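Local coordinates for protein putative secreted lipase (PDB 5H6B) that probably hydrolyses the ester bonds of triacylglycerols as a heat-stable, secreted lipase of the alpha/beta-hydrolase fold, at residues Gln86-Val89 and Phe90-Val94; Pro175-Thr178 and Lys179-Gly183. All coordinates share one frame; numbering follows the deposited sequence.

Contact 1. Residues Gln86-Val89 and Phe90-Val94; sequences QLDV and FVDKV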
loop_
_atom_site.group_PDB
_atom_site.type_symbol
_atom_site.label_atom_id
_atom_site.label_comp_id
_atom_site.label_asym_id
_atom_site.label_seq_id
_atom_site.Cartn_x
_atom_site.Cartn_y
_atom_site.Cartn_z
ATOM N N GLN A 86 9.138 10.553 -4.248
ATOM C CA GLN A 86 10.096 9.484 -3.859
ATOM C C GLN A 86 9.723 8.138 -4.488
ATOM O O GLN A 86 10.590 7.375 -4.936
ATOM C CB GLN A 86 10.157 9.313 -2.345
ATOM C CG GLN A 86 10.723 10.488 -1.590
ATOM C CD GLN A 86 10.611 10.280 -0.103
ATOM O OE1 GLN A 86 9.561 10.491 0.494
ATOM N NE2 GLN A 86 11.696 9.854 0.508
ATOM N N LEU A 87 8.421 7.858 -4.499
ATOM C CA LEU A 87 7.881 6.642 -5.110
ATOM C C LEU A 87 8.186 6.616 -6.612
ATOM O O LEU A 87 8.602 5.578 -7.145
ATOM C CB LEU A 87 6.364 6.542 -4.853
ATOM C CG LEU A 87 5.604 5.409 -5.543
ATOM C CD1 LEU A 87 6.108 4.064 -5.058
ATOM C CD2 LEU A 87 4.102 5.543 -5.325
ATOM N N ASP A 88 7.982 7.765 -7.262
ATOM C CA ASP A 88 8.316 7.970 -8.683
ATOM C C ASP A 88 9.754 7.554 -9.001
ATOM O O ASP A 88 9.969 6.654 -9.834
ATOM C CB ASP A 88 8.060 9.437 -9.078
ATOM C CG ASP A 88 8.105 9.686 -10.589
ATOM O OD1 ASP A 88 8.438 8.769 -11.388
ATOM O OD2 ASP A 88 7.798 10.839 -10.959
ATOM N N VAL A 89 10.717 8.186 -8.322
ATOM C CA VAL A 89 12.156 7.848 -8.459
ATOM C C VAL A 89 12.411 6.358 -8.176
ATOM O O VAL A 89 13.148 5.682 -8.914
ATOM C CB VAL A 89 13.032 8.713 -7.510
ATOM C CG1 VAL A 89 14.459 8.178 -7.405
ATOM C CG2 VAL A 89 13.037 10.170 -7.964
ATOM N N PHE A 90 11.788 5.844 -7.118
ATOM C CA PHE A 90 11.998 4.444 -6.721
ATOM C C PHE A 90 11.496 3.440 -7.775
ATOM O O PHE A 90 12.188 2.460 -8.069
ATOM C CB PHE A 90 11.370 4.173 -5.351
ATOM C CG PHE A 90 11.718 2.827 -4.776
ATOM C CD1 PHE A 90 12.874 2.653 -4.042
ATOM C CD2 PHE A 90 10.881 1.727 -4.973
ATOM C CE1 PHE A 90 13.196 1.417 -3.504
ATOM C CE2 PHE A 90 11.190 0.494 -4.433
ATOM C CZ PHE A 90 12.355 0.338 -3.696
ATOM N N VAL A 91 10.311 3.674 -8.341
ATOM C CA VAL A 91 9.789 2.788 -9.395
ATOM C C VAL A 91 10.695 2.822 -10.642
ATOM O O VAL A 91 10.991 1.773 -11.207
ATOM C CB VAL A 91 8.317 3.099 -9.781
ATOM C CG1 VAL A 91 7.882 2.275 -10.995
ATOM C CG2 VAL A 91 7.376 2.815 -8.619
ATOM N N ASP A 92 11.126 4.016 -11.053
ATOM C CA ASP A 92 12.062 4.166 -12.186
ATOM C C ASP A 92 13.333 3.347 -11.948
ATOM O O ASP A 92 13.765 2.600 -12.819
ATOM C CB ASP A 92 12.409 5.647 -12.441
ATOM C CG ASP A 92 11.224 6.458 -13.004
ATOM O OD1 ASP A 92 10.339 5.881 -13.668
ATOM O OD2 ASP A 92 11.175 7.692 -12.791
ATOM N N LYS A 93 13.881 3.454 -10.744
ATOM C CA LYS A 93 15.084 2.711 -10.331
ATOM C C LYS A 93 14.908 1.189 -10.339
ATOM O O LYS A 93 15.833 0.446 -10.703
ATOM C CB LYS A 93 15.497 3.198 -8.939
ATOM C CG LYS A 93 16.737 2.572 -8.315
ATOM C CD LYS A 93 16.996 3.145 -6.922
ATOM C CE LYS A 93 17.066 4.671 -6.940
ATOM N NZ LYS A 93 17.825 5.232 -5.794
ATOM N N VAL A 94 13.728 0.723 -9.940
ATOM C CA VAL A 94 13.408 -0.717 -9.972
ATOM C C VAL A 94 13.226 -1.212 -11.428
ATOM O O VAL A 94 13.653 -2.326 -11.780
ATOM C CB VAL A 94 12.153 -1.041 -9.100
ATOM C CG1 VAL A 94 11.699 -2.482 -9.266
ATOM C CG2 VAL A 94 12.425 -0.769 -7.625
#
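Asp-88 turns its carboxylate anti to the backbone N (chi1 -168°), whereas Asp-92, one turn on, sets CG beside its own N (chi1 -70°) and leans back along the helix. Different first torsions thus bring the two acids together: OD1 of Asp-88 lies 3.3 Å from OD2 of Asp-92, with the carboxylate planes 61° apart. Two acceptors this close would repel each other, but both residues belong to a zinc site, and the cation probably pays for the gathering of charge. Glu-85, near the other oxygen of Asp-88, probably adds to the negative potential; a long, weak ion pair links OD1 of Asp-92 to Lys-127. Beneath the acids the backbone is regular, Asp-92 N giving a nearly straight hydrogen bond of 3.1 Å to Asp-88 O. A lysine in place of Asp-92 would probably cost the site one of its two aspartates and set a positive charge beside the bound zinc.

On a buried side of the same turn, Leu-87 and Val-91 run side by side, CD1 of the leucine meeting CG2 of the valine at 4.0 Å. Tyr-118 of helix 115-121 packs against both. Phe-90 uses its N to bond Gln-86 O at 2.9 Å, while its side chain packs on Phe-61, Leu-63 and Val-33 of the sheet. Gln-86 is fastened at its amide end to Gly-66 and Gln-67. The whole is an amphipathic helix laid on the parallel sheet of an alpha/beta-hydrolase fold, with an i, i+4 aspartate pair at a zinc site.

Contact 2. Residues Pro175-Thr178 and Lys179-Gly183; sequences PFIT and KLTAG
Lys-179, Thr-178 and Leu-180 carry this turn of helix 175-181. Lys-179 donates its backbone N to Pro-175 O at 3.1 Å, which ties down the first residue of the helix. Its side chain, with CG anti to N (chi1 174°) and extended beyond, touches the preceding turn chiefly through CB, 3.6 Å from Phe-176 O. Farther out the ammonium meets the ring of Phe-121 in a cation-pi contact and makes a weak hydrogen bond to Tyr-117 OH. Thr-178 meets the next residue through CB, 3.1 Å from Lys-179 N; it holds OG1 beside its own backbone N (chi1 -57°), and that hydroxyl bonds back to Ser-174 O, just before the helix.

Leu-180 is the apolar member. CD2 approaches CE2 of Phe-176 obliquely at 4.1 Å, the two side chains lying alongside and pointing the same way, while CD1 of Ile-177 stands at 4.5 Å from the same methyl. Met-113 touches all three, and the ring of Tyr-117 meets that of Phe-176 at a shallow angle. The backbone of Leu-180 adds a bond from N to Phe-176 O at 3.0 Å.

One carbonyl takes two donors: Ile-177 O accepts Thr-181 N at 3.0 Å and also Thr-181 OG1 at 2.9 Å, the hydroxyl sitting above the carbonyl plane. With its hydroxyl committed in this way, Thr-181 lies against His-139, a residue of a zinc site. The chemistry is that of a short two-sided helix: its apolar side packs on Met-113 and Tyr-117, while the hydroxyls of Thr-178 and Thr-181 each bond a main-chain carbonyl one turn back.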
loop_
_atom_site.group_PDB
_atom_site.type_symbol
_atom_site.label_atom_id
_atom_site.label_comp_id
_atom_site.label_asym_id
_atom_site.label_seq_id
_atom_site.Cartn_x
_atom_site.Cartn_y
_atom_site.Cartn_z
ATOM N N PRO A 175 -6.155 20.182 1.787
ATOM C CA PRO A 175 -5.802 20.537 0.420
ATOM C C PRO A 175 -5.320 19.327 -0.365
ATOM O O PRO A 175 -5.674 19.192 -1.534
ATOM C CB PRO A 175 -4.685 21.580 0.591
ATOM C CG PRO A 175 -4.957 22.200 1.927
ATOM C CD PRO A 175 -5.591 21.124 2.776
ATOM N N PHE A 176 -4.548 18.442 0.268
ATOM C CA PHE A 176 -4.007 17.282 -0.444
ATOM C C PHE A 176 -5.099 16.302 -0.919
ATOM O O PHE A 176 -5.094 15.876 -2.078
ATOM C CB PHE A 176 -2.990 16.515 0.411
ATOM C CG PHE A 176 -2.420 15.322 -0.293
ATOM C CD1 PHE A 176 -1.421 15.486 -1.239
ATOM C CD2 PHE A 176 -2.933 14.048 -0.067
ATOM C CE1 PHE A 176 -0.900 14.397 -1.910
ATOM C CE2 PHE A 176 -2.422 12.960 -0.734
ATOM C CZ PHE A 176 -1.409 13.134 -1.667
ATOM N N ILE A 177 -5.992 15.913 -0.010
ATOM C CA ILE A 177 -7.063 14.959 -0.334
ATOM C C ILE A 177 -8.006 15.582 -1.382
ATOM O O ILE A 177 -8.365 14.915 -2.363
ATOM C CB ILE A 177 -7.807 14.481 0.944
ATOM C CG1 ILE A 177 -6.871 13.615 1.799
ATOM C CG2 ILE A 177 -9.088 13.715 0.617
ATOM C CD1 ILE A 177 -6.330 12.364 1.121
ATOM N N THR A 178 -8.351 16.859 -1.201
ATOM C CA THR A 178 -9.159 17.607 -2.193
ATOM C C THR A 178 -8.569 17.528 -3.613
ATOM O O THR A 178 -9.263 17.188 -4.570
ATOM C CB THR A 178 -9.339 19.086 -1.762
ATOM O OG1 THR A 178 -9.937 19.130 -0.456
ATOM C CG2 THR A 178 -10.229 19.846 -2.751
ATOM N N LYS A 179 -7.280 17.815 -3.737
ATOM C CA LYS A 179 -6.602 17.727 -5.028
ATOM C C LYS A 179 -6.679 16.319 -5.578
ATOM O O LYS A 179 -7.091 16.122 -6.720
ATOM C CB LYS A 179 -5.132 18.146 -4.923
ATOM C CG LYS A 179 -4.336 17.929 -6.207
ATOM C CD LYS A 179 -3.033 18.714 -6.232
ATOM C CE LYS A 179 -2.222 18.327 -7.462
ATOM N NZ LYS A 179 -1.039 19.202 -7.659
ATOM N N LEU A 180 -6.274 15.350 -4.758
ATOM C CA LEU A 180 -6.185 13.951 -5.185
ATOM C C LEU A 180 -7.484 13.373 -5.738
ATOM O O LEU A 180 -7.453 12.615 -6.713
ATOM C CB LEU A 180 -5.695 13.065 -4.027
ATOM C CG LEU A 180 -5.475 11.560 -4.287
ATOM C CD1 LEU A 180 -4.390 11.295 -5.333
ATOM C CD2 LEU A 180 -5.138 10.900 -2.956
ATOM N N THR A 181 -8.607 13.713 -5.107
ATOM C CA THR A 181 -9.897 13.106 -5.431
ATOM C C THR A 181 -10.915 14.044 -6.118
ATOM O O THR A 181 -12.109 13.728 -6.154
ATOM C CB THR A 181 -10.531 12.516 -4.154
ATOM O OG1 THR A 181 -10.824 13.573 -3.221
ATOM C CG2 THR A 181 -9.593 11.478 -3.519
ATOM N N ALA A 182 -10.454 15.178 -6.652
ATOM C CA ALA A 182 -11.302 16.104 -7.434
ATOM C C ALA A 182 -11.967 15.434 -8.656
ATOM O O ALA A 182 -13.162 15.613 -8.896
ATOM C CB ALA A 182 -10.482 17.307 -7.889
ATOM N N GLY A 183 -11.183 14.673 -9.418
ATOM C CA GLY A 183 -11.706 13.852 -10.505
ATOM C C GLY A 183 -12.104 12.469 -10.016
ATOM O O GLY A 183 -12.423 12.273 -8.844
#

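Overall arrangement
Contact 1 comes first along the chain, midway in helix 80-98, and contact 2 follows in the short helix 175-181. Their centres are 23 Å apart and their nearest atoms about 10 Å, so they do not touch. Helix 80-98 packs on strands 32-35 and 59-63 of the parallel sheet, whereas helix 175-181 follows strand 128-134 and precedes strand 191-196. What they share is the region 110-121, which starts at the end of the probable nucleophile elbow: both pack against it, contact 1 mainly on helix 115-121, contact 2 on helices 110-113 and 115-121. Contact 1 supplies two residues of one zinc site, and contact 2 borders another through Thr-181.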